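Local coordinates for putative acetoin utilization protein, acetoin dehydrogenase (Thermus thermophilus, PDB 5AWE) that is of unknown function but combines a pair of CBS domains with an ACT domain and may bind small regulatory ligands, at residues 93-101 against 121-130; 34-43 against 106-117. All coordinates share one frame; numbering follows the deposited sequence.

Contact 1 lies inside the second CBS unit, whereas contact 2 joins the two CBS units. The centre of contact 1 is 2 Å from that of the chain, and eight of its ten touching residues are buried; contact 2 is centred about 17 Å out and only partly buried. Both draw on strand 116-122, and backbone pairing of Ile121 with Leu109 and of Val123 with Gly107 ties them together. The chemistry follows the place: between the helices of contact 1 the packing is apolar, the polar bonds within its segments gathering round Asp125 in the first turns of helix 123-133, while contact 2 combines two small apolar groups with a salt bridge, a guanidinium laid on backbone and bridging waters.

Contact 1 of 2, residues 93-101 against 121-130; sequences PLEKAALLM and ITVTDVLRAF
Thr122, whose carbonyl carbon C lies 3.8 Å from Met101 SE, gives its backbone N-H to Asp125, with N to OD2 at 2.8 Å. The bond is fairly straight, 159° at the hydrogen, and reaches the carboxylate on its anti side. Since Thr122 is the N-cap of the helix and Asp125 the third residue after it, this is one limb of a capping box. Asp125 OD1 takes a salt bridge from Arg128 NH1 at 3.1 Å, in the guanidinium plane, so partners on both oxygens fix the rotation of the carboxylate.

From this anchored turn the helix offers Val126 as a knob to the hole made by Leu94, Ala97, Ala98 and Met101. Its branches divide the work: CG1 rests on Ala98 CB at 3.6 Å, while CG2 meets CE of the selenomethionine Met101 tip to tip at a tight 3.3 Å. A bend at chi3 (-46°) turns that methyl so that it also touches Val123 CG1.

At the other end Leu94 spreads over four partners. CG sits 3.6 Å from Ala129 CB, CD2 is 3.6 Å from Ile121 CD1, and CD1 lies between Val126 CG1, at 3.9 Å, and one face of the Phe130 ring, toward its rim. Ala98 CB comes to the edge of the same ring, which also meets Phe130 of the second subunit.

The helix segments run at 136° to each other. Leu100 and Met101 touch Leu109 of strand 108-113, and strand 116-122 runs straight into helix 123-133: the helix pair of a CBS domain.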
ATOM      1  N   PRO A  93     -21.702  38.365   4.986  1.00 27.72           N
ATOM      2  CA  PRO A  93     -22.523  37.907   6.111  1.00 25.66           C
ATOM      3  C   PRO A  93     -22.273  36.416   6.325  1.00 24.02           C
ATOM      4  O   PRO A  93     -22.059  35.670   5.369  1.00 24.13           O
ATOM      5  CB  PRO A  93     -23.958  38.203   5.671  1.00 26.19           C
ATOM      6  CG  PRO A  93     -23.890  38.344   4.187  1.00 28.08           C
ATOM      7  CD  PRO A  93     -22.515  38.845   3.856  1.00 25.12           C
ATOM      8  N   LEU A  94     -22.281  35.992   7.582  1.00 21.88           N
ATOM      9  CA  LEU A  94     -22.046  34.604   7.912  1.00 21.15           C
ATOM     10  C   LEU A  94     -22.898  33.704   7.005  1.00 22.02           C
ATOM     11  O   LEU A  94     -22.395  32.705   6.482  1.00 21.06           O
ATOM     12  CB  LEU A  94     -22.362  34.372   9.400  1.00 13.49           C
ATOM     13  CG  LEU A  94     -22.086  33.006  10.042  1.00 15.76           C
ATOM     14  CD1 LEU A  94     -23.190  32.027   9.671  1.00 11.28           C
ATOM     15  CD2 LEU A  94     -20.702  32.486   9.605  1.00  6.33           C
ATOM     16  N   GLU A  95     -24.159  34.086   6.788  1.00 22.64           N
ATOM     17  CA  GLU A  95     -25.123  33.257   6.045  1.00 24.55           C
ATOM     18  C   GLU A  95     -24.682  32.929   4.612  1.00 25.58           C
ATOM     19  O   GLU A  95     -25.124  31.932   4.031  1.00 26.23           O
ATOM     20  CB  GLU A  95     -26.507  33.935   5.990  1.00 22.52           C
ATOM     21  CG  GLU A  95     -27.095  34.321   7.342  1.00 23.57           C
ATOM     22  CD  GLU A  95     -26.824  35.777   7.705  1.00 27.23           C
ATOM     23  OE1 GLU A  95     -27.761  36.589   7.619  1.00 26.31           O
ATOM     24  OE2 GLU A  95     -25.678  36.114   8.078  1.00 30.52           O
ATOM     25  N   LYS A  96     -23.817  33.760   4.045  1.00 26.04           N
ATOM     26  CA  LYS A  96     -23.336  33.531   2.688  1.00 28.59           C
ATOM     27  C   LYS A  96     -22.481  32.265   2.646  1.00 28.01           C
ATOM     28  O   LYS A  96     -22.562  31.473   1.708  1.00 28.90           O
ATOM     29  CB  LYS A  96     -22.508  34.728   2.210  1.00 32.46           C
ATOM     30  CG  LYS A  96     -22.496  34.905   0.701  1.00 40.95           C
ATOM     31  CD  LYS A  96     -21.417  35.894   0.277  1.00 51.87           C
ATOM     32  CE  LYS A  96     -21.667  36.457  -1.120  1.00 53.11           C
ATOM     33  NZ  LYS A  96     -22.495  37.697  -1.072  1.00 53.20           N
ATOM     34  N   ALA A  97     -21.671  32.073   3.679  1.00 27.55           N
ATOM     35  CA  ALA A  97     -20.819  30.901   3.752  1.00 26.94           C
ATOM     36  C   ALA A  97     -21.686  29.650   3.789  1.00 27.78           C
ATOM     37  O   ALA A  97     -21.438  28.697   3.047  1.00 28.48           O
ATOM     38  CB  ALA A  97     -19.924  30.968   4.996  1.00 21.36           C
ATOM     39  N   ALA A  98     -22.707  29.658   4.643  1.00 26.29           N
ATOM     40  CA  ALA A  98     -23.571  28.489   4.789  1.00 26.83           C
ATOM     41  C   ALA A  98     -24.223  28.161   3.454  1.00 25.98           C
ATOM     42  O   ALA A  98     -24.377  26.991   3.098  1.00 26.16           O
ATOM     43  CB  ALA A  98     -24.653  28.745   5.852  1.00 18.80           C
ATOM     44  N   LEU A  99     -24.594  29.203   2.719  1.00 25.86           N
ATOM     45  CA  LEU A  99     -25.240  29.031   1.430  1.00 27.31           C
ATOM     46  C   LEU A  99     -24.288  28.368   0.456  1.00 28.44           C
ATOM     47  O   LEU A  99     -24.645  27.383  -0.190  1.00 27.48           O
ATOM     48  CB  LEU A  99     -25.704  30.381   0.880  1.00 26.86           C
ATOM     49  CG  LEU A  99     -27.032  30.891   1.461  1.00 28.20           C
ATOM     50  CD1 LEU A  99     -27.286  32.312   0.999  1.00 27.82           C
ATOM     51  CD2 LEU A  99     -28.170  29.973   1.022  1.00 30.57           C
ATOM     52  N   LEU A 100     -23.071  28.897   0.366  1.00 29.11           N
ATOM     53  CA  LEU A 100     -22.066  28.322  -0.515  1.00 31.51           C
ATOM     54  C   LEU A 100     -21.760  26.873  -0.146  1.00 33.77           C
ATOM     55  O   LEU A 100     -21.683  26.008  -1.021  1.00 34.67           O
ATOM     56  CB  LEU A 100     -20.787  29.157  -0.466  1.00 29.55           C
ATOM     57  CG  LEU A 100     -20.865  30.487  -1.216  1.00 29.45           C
ATOM     58  CD1 LEU A 100     -19.867  31.456  -0.626  1.00 23.39           C
ATOM     59  CD2 LEU A 100     -20.601  30.270  -2.709  1.00 25.21           C
HETATM   60  N   MSE A 101     -21.600  26.599   1.147  1.00 35.22           N
HETATM   61  CA  MSE A 101     -21.254  25.250   1.585  1.00 37.09           C
HETATM   62  C   MSE A 101     -22.345  24.248   1.220  1.00 37.87           C
HETATM   63  O   MSE A 101     -22.049  23.142   0.785  1.00 37.40           O
HETATM   64  CB  MSE A 101     -21.008  25.212   3.100  1.00 34.18           C
HETATM   65  CG  MSE A 101     -19.797  26.017   3.551  1.00 47.76           C
HETATM   66 SE   MSE A 101     -19.314  25.750   5.276  1.00 62.83          SE
HETATM   67  CE  MSE A 101     -20.848  25.847   6.097  1.00 62.09           C
ATOM     68  N   ILE A 121     -13.142  29.152   6.906  1.00 28.68           N
ATOM     69  CA  ILE A 121     -14.360  28.923   7.682  1.00 27.39           C
ATOM     70  C   ILE A 121     -15.014  27.596   7.293  1.00 28.54           C
ATOM     71  O   ILE A 121     -15.173  27.282   6.104  1.00 29.04           O
ATOM     72  CB  ILE A 121     -15.376  30.087   7.494  1.00 22.28           C
ATOM     73  CG1 ILE A 121     -16.601  29.868   8.394  1.00 25.75           C
ATOM     74  CG2 ILE A 121     -15.795  30.188   6.034  1.00 22.17           C
ATOM     75  CD1 ILE A 121     -17.533  31.082   8.496  1.00 14.18           C
ATOM     76  N   THR A 122     -15.380  26.807   8.297  1.00 27.69           N
ATOM     77  CA  THR A 122     -15.892  25.466   8.044  1.00 26.56           C
ATOM     78  C   THR A 122     -17.344  25.332   8.471  1.00 24.36           C
ATOM     79  O   THR A 122     -17.927  26.261   9.040  1.00 24.36           O
ATOM     80  CB  THR A 122     -15.072  24.402   8.796  1.00 26.62           C
ATOM     81  OG1 THR A 122     -15.302  24.534  10.203  1.00 27.63           O
ATOM     82  CG2 THR A 122     -13.579  24.580   8.512  1.00 21.50           C
ATOM     83  N   VAL A 123     -17.915  24.163   8.194  1.00 22.50           N
ATOM     84  CA  VAL A 123     -19.292  23.868   8.564  1.00 23.68           C
ATOM     85  C   VAL A 123     -19.514  23.941  10.068  1.00 24.42           C
ATOM     86  O   VAL A 123     -20.565  24.396  10.510  1.00 27.27           O
ATOM     87  CB  VAL A 123     -19.741  22.476   8.052  1.00 22.42           C
ATOM     88  CG1 VAL A 123     -19.921  22.520   6.547  1.00 26.47           C
ATOM     89  CG2 VAL A 123     -18.704  21.409   8.415  1.00 21.38           C
ATOM     90  N   THR A 124     -18.536  23.528  10.864  1.00 24.08           N
ATOM     91  CA  THR A 124     -18.740  23.575  12.307  1.00 25.96           C
ATOM     92  C   THR A 124     -18.612  25.003  12.835  1.00 25.02           C
ATOM     93  O   THR A 124     -19.149  25.319  13.896  1.00 25.15           O
ATOM     94  CB  THR A 124     -17.759  22.628  13.084  1.00 28.22           C
ATOM     95  OG1 THR A 124     -16.421  23.129  13.016  1.00 37.03           O
ATOM     96  CG2 THR A 124     -17.796  21.225  12.484  1.00 30.73           C
ATOM     97  N   ASP A 125     -17.919  25.870  12.095  1.00 24.80           N
ATOM     98  CA  ASP A 125     -17.846  27.284  12.470  1.00 23.72           C
ATOM     99  C   ASP A 125     -19.209  27.925  12.239  1.00 23.68           C
ATOM    100  O   ASP A 125     -19.698  28.692  13.073  1.00 22.57           O
ATOM    101  CB  ASP A 125     -16.793  28.028  11.638  1.00 25.39           C
ATOM    102  CG  ASP A 125     -15.365  27.548  11.909  1.00 28.59           C
ATOM    103  OD1 ASP A 125     -15.002  27.319  13.087  1.00 26.26           O
ATOM    104  OD2 ASP A 125     -14.604  27.405  10.928  1.00 28.17           O
ATOM    105  N   VAL A 126     -19.820  27.600  11.100  1.00 23.03           N
ATOM    106  CA  VAL A 126     -21.135  28.127  10.766  1.00 21.40           C
ATOM    107  C   VAL A 126     -22.152  27.587  11.764  1.00 21.82           C
ATOM    108  O   VAL A 126     -23.087  28.281  12.152  1.00 18.85           O
ATOM    109  CB  VAL A 126     -21.549  27.729   9.324  1.00 23.29           C
ATOM    110  CG1 VAL A 126     -22.948  28.220   9.020  1.00 22.10           C
ATOM    111  CG2 VAL A 126     -20.576  28.325   8.322  1.00 15.02           C
ATOM    112  N   LEU A 127     -21.961  26.349  12.201  1.00 23.24           N
ATOM    113  CA  LEU A 127     -22.866  25.789  13.195  1.00 24.00           C
ATOM    114  C   LEU A 127     -22.776  26.590  14.481  1.00 24.45           C
ATOM    115  O   LEU A 127     -23.788  27.012  15.029  1.00 24.48           O
ATOM    116  CB  LEU A 127     -22.533  24.320  13.466  1.00 24.52           C
ATOM    117  CG  LEU A 127     -23.059  23.328  12.424  1.00 30.13           C
ATOM    118  CD1 LEU A 127     -22.837  21.904  12.910  1.00 30.39           C
ATOM    119  CD2 LEU A 127     -24.548  23.587  12.181  1.00 29.82           C
ATOM    120  N   ARG A 128     -21.557  26.804  14.955  1.00 24.95           N
ATOM    121  CA  ARG A 128     -21.343  27.596  16.159  1.00 25.38           C
ATOM    122  C   ARG A 128     -22.079  28.944  16.048  1.00 22.97           C
ATOM    123  O   ARG A 128     -22.772  29.368  16.976  1.00 22.02           O
ATOM    124  CB  ARG A 128     -19.837  27.823  16.366  1.00 28.10           C
ATOM    125  CG  ARG A 128     -19.462  28.216  17.793  1.00 37.56           C
ATOM    126  CD  ARG A 128     -17.969  28.019  18.080  1.00 42.33           C
ATOM    127  NE  ARG A 128     -17.134  28.987  17.372  1.00 39.67           N
ATOM    128  CZ  ARG A 128     -16.479  28.718  16.247  1.00 43.48           C
ATOM    129  NH1 ARG A 128     -16.565  27.504  15.709  1.00 37.58           N
ATOM    130  NH2 ARG A 128     -15.747  29.658  15.653  1.00 33.91           N
ATOM    131  N   ALA A 129     -21.943  29.597  14.899  1.00 21.29           N
ATOM    132  CA  ALA A 129     -22.532  30.913  14.684  1.00 20.28           C
ATOM    133  C   ALA A 129     -24.052  30.883  14.844  1.00 20.68           C
ATOM    134  O   ALA A 129     -24.626  31.721  15.544  1.00 20.12           O
ATOM    135  CB  ALA A 129     -22.162  31.430  13.290  1.00 18.37           C
ATOM    136  N   PHE A 130     -24.701  29.916  14.198  1.00 20.27           N
ATOM    137  CA  PHE A 130     -26.153  29.802  14.271  1.00 20.72           C
ATOM    138  C   PHE A 130     -26.568  29.460  15.688  1.00 21.18           C
ATOM    139  O   PHE A 130     -27.600  29.914  16.168  1.00 22.09           O
ATOM    140  CB  PHE A 130     -26.664  28.729  13.304  1.00 19.08           C
ATOM    141  CG  PHE A 130     -26.719  29.180  11.866  1.00 17.85           C
ATOM    142  CD1 PHE A 130     -27.251  30.418  11.530  1.00 23.69           C
ATOM    143  CD2 PHE A 130     -26.241  28.362  10.848  1.00 23.72           C
ATOM    144  CE1 PHE A 130     -27.308  30.844  10.195  1.00 26.82           C
ATOM    145  CE2 PHE A 130     -26.292  28.774   9.514  1.00 27.95           C
ATOM    146  CZ  PHE A 130     -26.828  30.020   9.188  1.00 23.37           C
TER

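Contact 2 of 2, residues 34-43 against 106-117; sequences RLPVMEGGRL and IGGLPVMEGERL
Arg34 lays one face of its guanidinium over the Gly107-Gly108 peptide, toward the rim of the group, after bends at chi2 and chi3. Its CD stands 3.3 Å from Gly108 CA. NH1 and Gly108 N are both donors, so their 3.1 Å approach is face-on packing and not a hydrogen bond; instead water 1, at the guanidinium edge, accepts from Arg34 NH1 (2.9 Å) and from Gly107 N.

Further along, each of two leucines reaches into the opposite segment. Leu43 CD2 approaches Pro110 CB at 4.2 Å, the side chains at about a right angle, and meets Met112 SE obliquely. Leu117 repeats this with the partners exchanged: its CD2 lies 4.1 Å from Pro36 CG, again nearly perpendicular, and 4.0 Å from Met38 SE. Matching first torsions, CG anti to the backbone N (chi1 -172° and 175°), send each CD2 to the proline and selenomethionine of the other segment, and Pro36 faces Pro110 in the register. Such pseudo-twofold matching of equivalent strands is the hallmark of a CBS pair, or Bateman module.

At the turns, Arg42 and Glu115 lie side by side, pointing the same way. Glu115 OE1 comes to the guanidinium edge in a salt bridge with Arg42 NH1 at 2.8 Å, the two planes 33° apart. Nearby, water 3 accepts from Leu43 N and donates to Glu115 O.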
ATOM      1  N   ARG A  34      -8.751  20.589   5.031  1.00 37.82           N
ATOM      2  CA  ARG A  34      -8.587  21.115   3.692  1.00 35.24           C
ATOM      3  C   ARG A  34      -7.397  22.062   3.645  1.00 33.25           C
ATOM      4  O   ARG A  34      -7.003  22.640   4.654  1.00 32.41           O
ATOM      5  CB  ARG A  34      -9.866  21.821   3.240  1.00 35.55           C
ATOM      6  CG  ARG A  34     -10.318  22.917   4.157  1.00 39.58           C
ATOM      7  CD  ARG A  34     -11.828  23.016   4.170  1.00 46.97           C
ATOM      8  NE  ARG A  34     -12.456  21.934   4.925  1.00 45.69           N
ATOM      9  CZ  ARG A  34     -13.335  21.081   4.410  1.00 47.34           C
ATOM     10  NH1 ARG A  34     -13.691  21.178   3.133  1.00 44.30           N
ATOM     11  NH2 ARG A  34     -13.876  20.144   5.176  1.00 46.08           N
ATOM     12  N   LEU A  35      -6.817  22.203   2.464  1.00 31.80           N
ATOM     13  CA  LEU A  35      -5.547  22.891   2.330  1.00 30.45           C
ATOM     14  C   LEU A  35      -5.567  23.798   1.106  1.00 28.26           C
ATOM     15  O   LEU A  35      -5.449  23.329  -0.028  1.00 28.61           O
ATOM     16  CB  LEU A  35      -4.428  21.857   2.195  1.00 35.05           C
ATOM     17  CG  LEU A  35      -3.189  21.943   3.090  1.00 41.71           C
ATOM     18  CD1 LEU A  35      -3.530  22.570   4.433  1.00 45.89           C
ATOM     19  CD2 LEU A  35      -2.632  20.538   3.279  1.00 42.61           C
ATOM     20  N   PRO A  36      -5.743  25.109   1.315  1.00 26.29           N
ATOM     21  CA  PRO A  36      -5.759  25.999   0.151  1.00 26.13           C
ATOM     22  C   PRO A  36      -4.369  25.952  -0.467  1.00 25.73           C
ATOM     23  O   PRO A  36      -3.399  25.710   0.244  1.00 24.89           O
ATOM     24  CB  PRO A  36      -6.097  27.369   0.743  1.00 25.39           C
ATOM     25  CG  PRO A  36      -5.698  27.270   2.185  1.00 26.24           C
ATOM     26  CD  PRO A  36      -5.896  25.838   2.585  1.00 25.74           C
ATOM     27  N   VAL A  37      -4.274  26.152  -1.778  1.00 25.11           N
ATOM     28  CA  VAL A  37      -2.991  26.066  -2.463  1.00 25.70           C
ATOM     29  C   VAL A  37      -2.546  27.419  -3.019  1.00 26.67           C
ATOM     30  O   VAL A  37      -3.181  27.965  -3.921  1.00 25.99           O
ATOM     31  CB  VAL A  37      -3.051  25.046  -3.618  1.00 24.62           C
ATOM     32  CG1 VAL A  37      -1.665  24.894  -4.253  1.00 27.98           C
ATOM     33  CG2 VAL A  37      -3.537  23.697  -3.098  1.00 25.33           C
HETATM   34  N   MSE A  38      -1.447  27.941  -2.478  1.00 28.45           N
HETATM   35  CA  MSE A  38      -0.891  29.236  -2.897  1.00 30.48           C
HETATM   36  C   MSE A  38       0.220  29.114  -3.943  1.00 30.57           C
HETATM   37  O   MSE A  38       1.070  28.230  -3.870  1.00 29.49           O
HETATM   38  CB  MSE A  38      -0.331  30.003  -1.687  1.00 34.17           C
HETATM   39  CG  MSE A  38      -1.344  30.274  -0.583  1.00 42.33           C
HETATM   40 SE   MSE A  38      -2.744  31.199  -1.183  1.00 68.74          SE
HETATM   41  CE  MSE A  38      -2.012  32.858  -1.411  1.00 28.41           C
ATOM     42  N   GLU A  39       0.208  30.022  -4.908  1.00 31.40           N
ATOM     43  CA  GLU A  39       1.305  30.155  -5.854  1.00 33.49           C
ATOM     44  C   GLU A  39       1.375  31.603  -6.345  1.00 34.33           C
ATOM     45  O   GLU A  39       0.347  32.224  -6.625  1.00 33.80           O
ATOM     46  CB  GLU A  39       1.095  29.216  -7.041  1.00 35.18           C
ATOM     47  CG  GLU A  39       2.267  29.174  -8.013  1.00 41.48           C
ATOM     48  CD  GLU A  39       2.051  28.183  -9.141  1.00 46.55           C
ATOM     49  OE1 GLU A  39       0.952  28.199  -9.740  1.00 48.68           O
ATOM     50  OE2 GLU A  39       2.976  27.389  -9.427  1.00 44.45           O
ATOM     51  N   GLY A  40       2.586  32.138  -6.452  1.00 33.94           N
ATOM     52  CA  GLY A  40       2.727  33.515  -6.881  1.00 34.60           C
ATOM     53  C   GLY A  40       1.977  34.447  -5.948  1.00 35.02           C
ATOM     54  O   GLY A  40       1.608  35.559  -6.324  1.00 33.73           O
ATOM     55  N   GLY A  41       1.742  33.983  -4.725  1.00 35.20           N
ATOM     56  CA  GLY A  41       1.008  34.783  -3.762  1.00 35.88           C
ATOM     57  C   GLY A  41      -0.476  34.874  -4.074  1.00 35.78           C
ATOM     58  O   GLY A  41      -1.182  35.709  -3.511  1.00 37.39           O
ATOM     59  N   ARG A  42      -0.958  34.027  -4.973  1.00 34.46           N
ATOM     60  CA  ARG A  42      -2.385  33.966  -5.232  1.00 34.10           C
ATOM     61  C   ARG A  42      -2.950  32.559  -4.996  1.00 31.97           C
ATOM     62  O   ARG A  42      -2.221  31.570  -5.039  1.00 30.36           O
ATOM     63  CB  ARG A  42      -2.678  34.435  -6.661  1.00 38.81           C
ATOM     64  CG  ARG A  42      -2.503  33.379  -7.733  1.00 47.55           C
ATOM     65  CD  ARG A  42      -3.067  33.886  -9.047  1.00 59.67           C
ATOM     66  NE  ARG A  42      -4.250  34.714  -8.821  1.00 67.66           N
ATOM     67  CZ  ARG A  42      -4.973  35.277  -9.784  1.00 71.19           C
ATOM     68  NH1 ARG A  42      -6.033  36.013  -9.468  1.00 71.87           N
ATOM     69  NH2 ARG A  42      -4.639  35.106 -11.059  1.00 69.79           N
ATOM     70  N   LEU A  43      -4.250  32.483  -4.729  1.00 30.12           N
ATOM     71  CA  LEU A  43      -4.921  31.210  -4.499  1.00 28.04           C
ATOM     72  C   LEU A  43      -5.166  30.508  -5.829  1.00 27.14           C
ATOM     73  O   LEU A  43      -5.889  31.022  -6.676  1.00 26.60           O
ATOM     74  CB  LEU A  43      -6.256  31.453  -3.795  1.00 29.42           C
ATOM     75  CG  LEU A  43      -7.028  30.228  -3.303  1.00 31.86           C
ATOM     76  CD1 LEU A  43      -6.225  29.505  -2.232  1.00 29.27           C
ATOM     77  CD2 LEU A  43      -8.369  30.673  -2.746  1.00 33.24           C
ATOM     78  N   ILE A 106     -19.762  21.312  -0.032  1.00 46.01           N
ATOM     79  CA  ILE A 106     -18.453  21.483   0.593  1.00 45.73           C
ATOM     80  C   ILE A 106     -18.533  21.657   2.111  1.00 44.83           C
ATOM     81  O   ILE A 106     -19.543  22.118   2.641  1.00 44.89           O
ATOM     82  CB  ILE A 106     -17.745  22.711   0.026  1.00 48.35           C
ATOM     83  CG1 ILE A 106     -17.870  22.729  -1.496  1.00 51.32           C
ATOM     84  CG2 ILE A 106     -16.286  22.687   0.422  1.00 52.64           C
ATOM     85  CD1 ILE A 106     -17.680  24.097  -2.084  1.00 56.60           C
ATOM     86  N   GLY A 107     -17.458  21.298   2.807  1.00 43.31           N
ATOM     87  CA  GLY A 107     -17.432  21.450   4.251  1.00 41.49           C
ATOM     88  C   GLY A 107     -16.545  22.589   4.719  1.00 41.08           C
ATOM     89  O   GLY A 107     -16.444  22.858   5.916  1.00 40.88           O
ATOM     90  N   GLY A 108     -15.894  23.260   3.775  1.00 39.51           N
ATOM     91  CA  GLY A 108     -14.923  24.272   4.136  1.00 38.31           C
ATOM     92  C   GLY A 108     -14.770  25.307   3.042  1.00 38.21           C
ATOM     93  O   GLY A 108     -15.112  25.054   1.886  1.00 39.06           O
ATOM     94  N   LEU A 109     -14.248  26.474   3.402  1.00 36.29           N
ATOM     95  CA  LEU A 109     -14.279  27.616   2.502  1.00 33.50           C
ATOM     96  C   LEU A 109     -13.137  28.586   2.791  1.00 32.85           C
ATOM     97  O   LEU A 109     -13.031  29.129   3.894  1.00 31.97           O
ATOM     98  CB  LEU A 109     -15.610  28.349   2.679  1.00 35.57           C
ATOM     99  CG  LEU A 109     -16.553  28.619   1.506  1.00 37.41           C
ATOM    100  CD1 LEU A 109     -16.674  27.393   0.611  1.00 32.92           C
ATOM    101  CD2 LEU A 109     -17.920  29.010   2.080  1.00 29.05           C
ATOM    102  N   PRO A 110     -12.252  28.798   1.814  1.00 31.91           N
ATOM    103  CA  PRO A 110     -11.157  29.737   2.065  1.00 32.68           C
ATOM    104  C   PRO A 110     -11.769  31.132   2.235  1.00 32.39           C
ATOM    105  O   PRO A 110     -12.710  31.487   1.523  1.00 32.57           O
ATOM    106  CB  PRO A 110     -10.295  29.634   0.803  1.00 31.46           C
ATOM    107  CG  PRO A 110     -10.630  28.288   0.232  1.00 34.75           C
ATOM    108  CD  PRO A 110     -12.084  28.073   0.546  1.00 28.57           C
ATOM    109  N   VAL A 111     -11.256  31.913   3.177  1.00 32.03           N
ATOM    110  CA  VAL A 111     -11.787  33.250   3.377  1.00 32.88           C
ATOM    111  C   VAL A 111     -10.812  34.271   2.829  1.00 33.79           C
ATOM    112  O   VAL A 111      -9.607  34.197   3.073  1.00 33.57           O
ATOM    113  CB  VAL A 111     -12.061  33.550   4.871  1.00 31.18           C
ATOM    114  CG1 VAL A 111     -12.647  34.952   5.019  1.00 25.52           C
ATOM    115  CG2 VAL A 111     -13.020  32.508   5.446  1.00 23.76           C
HETATM  116  N   MSE A 112     -11.348  35.220   2.076  1.00 35.32           N
HETATM  117  CA  MSE A 112     -10.530  36.143   1.306  1.00 38.69           C
HETATM  118  C   MSE A 112     -10.781  37.587   1.707  1.00 40.12           C
HETATM  119  O   MSE A 112     -11.835  37.925   2.243  1.00 39.55           O
HETATM  120  CB  MSE A 112     -10.829  35.985  -0.188  1.00 39.06           C
HETATM  121  CG  MSE A 112     -10.639  34.570  -0.712  1.00 46.00           C
HETATM  122 SE   MSE A 112      -8.928  34.042  -0.560  1.00 58.31          SE
HETATM  123  CE  MSE A 112      -8.144  35.202  -1.624  1.00 42.86           C
ATOM    124  N   GLU A 113      -9.796  38.435   1.445  1.00 43.12           N
ATOM    125  CA  GLU A 113     -10.044  39.857   1.249  1.00 45.78           C
ATOM    126  C   GLU A 113      -9.641  40.209  -0.181  1.00 47.42           C
ATOM    127  O   GLU A 113      -8.466  40.439  -0.483  1.00 47.19           O
ATOM    128  CB  GLU A 113      -9.246  40.676   2.259  1.00 46.34           C
ATOM    129  CG  GLU A 113      -9.730  40.489   3.686  1.00 48.92           C
ATOM    130  CD  GLU A 113      -8.887  41.231   4.690  1.00 50.48           C
ATOM    131  OE1 GLU A 113      -8.053  42.056   4.263  1.00 54.08           O
ATOM    132  OE2 GLU A 113      -9.054  40.989   5.904  1.00 50.62           O
ATOM    133  N   GLY A 114     -10.629  40.225  -1.067  1.00 48.80           N
ATOM    134  CA  GLY A 114     -10.328  40.318  -2.479  1.00 50.22           C
ATOM    135  C   GLY A 114      -9.413  39.188  -2.907  1.00 51.61           C
ATOM    136  O   GLY A 114      -9.809  38.022  -2.938  1.00 51.19           O
ATOM    137  N   GLU A 115      -8.175  39.537  -3.234  1.00 52.66           N
ATOM    138  CA  GLU A 115      -7.225  38.568  -3.755  1.00 52.83           C
ATOM    139  C   GLU A 115      -6.411  37.925  -2.633  1.00 51.71           C
ATOM    140  O   GLU A 115      -5.819  36.864  -2.824  1.00 51.94           O
ATOM    141  CB  GLU A 115      -6.299  39.254  -4.762  1.00 59.17           C
ATOM    142  CG  GLU A 115      -6.141  38.514  -6.090  1.00 68.13           C
ATOM    143  CD  GLU A 115      -7.425  38.445  -6.908  1.00 73.69           C
ATOM    144  OE1 GLU A 115      -7.343  38.077  -8.104  1.00 75.42           O
ATOM    145  OE2 GLU A 115      -8.511  38.751  -6.365  1.00 75.35           O
ATOM    146  N   ARG A 116      -6.386  38.560  -1.464  1.00 49.44           N
ATOM    147  CA  ARG A 116      -5.619  38.036  -0.334  1.00 47.78           C
ATOM    148  C   ARG A 116      -6.358  36.970   0.487  1.00 47.25           C
ATOM    149  O   ARG A 116      -7.589  36.968   0.551  1.00 47.49           O
ATOM    150  CB  ARG A 116      -5.207  39.181   0.587  1.00 45.82           C
ATOM    151  CG  ARG A 116      -4.210  38.769   1.644  1.00 51.68           C
ATOM    152  CD  ARG A 116      -4.235  39.741   2.804  1.00 61.56           C
ATOM    153  NE  ARG A 116      -2.922  40.331   3.064  1.00 63.64           N
ATOM    154  CZ  ARG A 116      -1.923  39.697   3.668  1.00 63.37           C
ATOM    155  NH1 ARG A 116      -2.087  38.443   4.066  1.00 64.82           N
ATOM    156  NH2 ARG A 116      -0.776  40.323   3.895  1.00 61.95           N
ATOM    157  N   LEU A 117      -5.600  36.075   1.121  1.00 45.41           N
ATOM    158  CA  LEU A 117      -6.168  35.013   1.952  1.00 42.90           C
ATOM    159  C   LEU A 117      -5.991  35.351   3.429  1.00 41.83           C
ATOM    160  O   LEU A 117      -4.867  35.576   3.886  1.00 41.67           O
ATOM    161  CB  LEU A 117      -5.481  33.673   1.641  1.00 42.64           C
ATOM    162  CG  LEU A 117      -5.832  32.437   2.485  1.00 44.12           C
ATOM    163  CD1 LEU A 117      -7.279  32.037   2.245  1.00 44.78           C
ATOM    164  CD2 LEU A 117      -4.912  31.279   2.123  1.00 41.93           C
TER
HETATM  165  O   HOH W   1     -15.293  19.111   1.966  1.00 33.80           O
HETATM  166  O   HOH W   2      -3.086  35.671  -0.957  1.00 38.48           O
HETATM  167  O   HOH W   3      -5.524  34.841  -4.632  1.00 37.30           O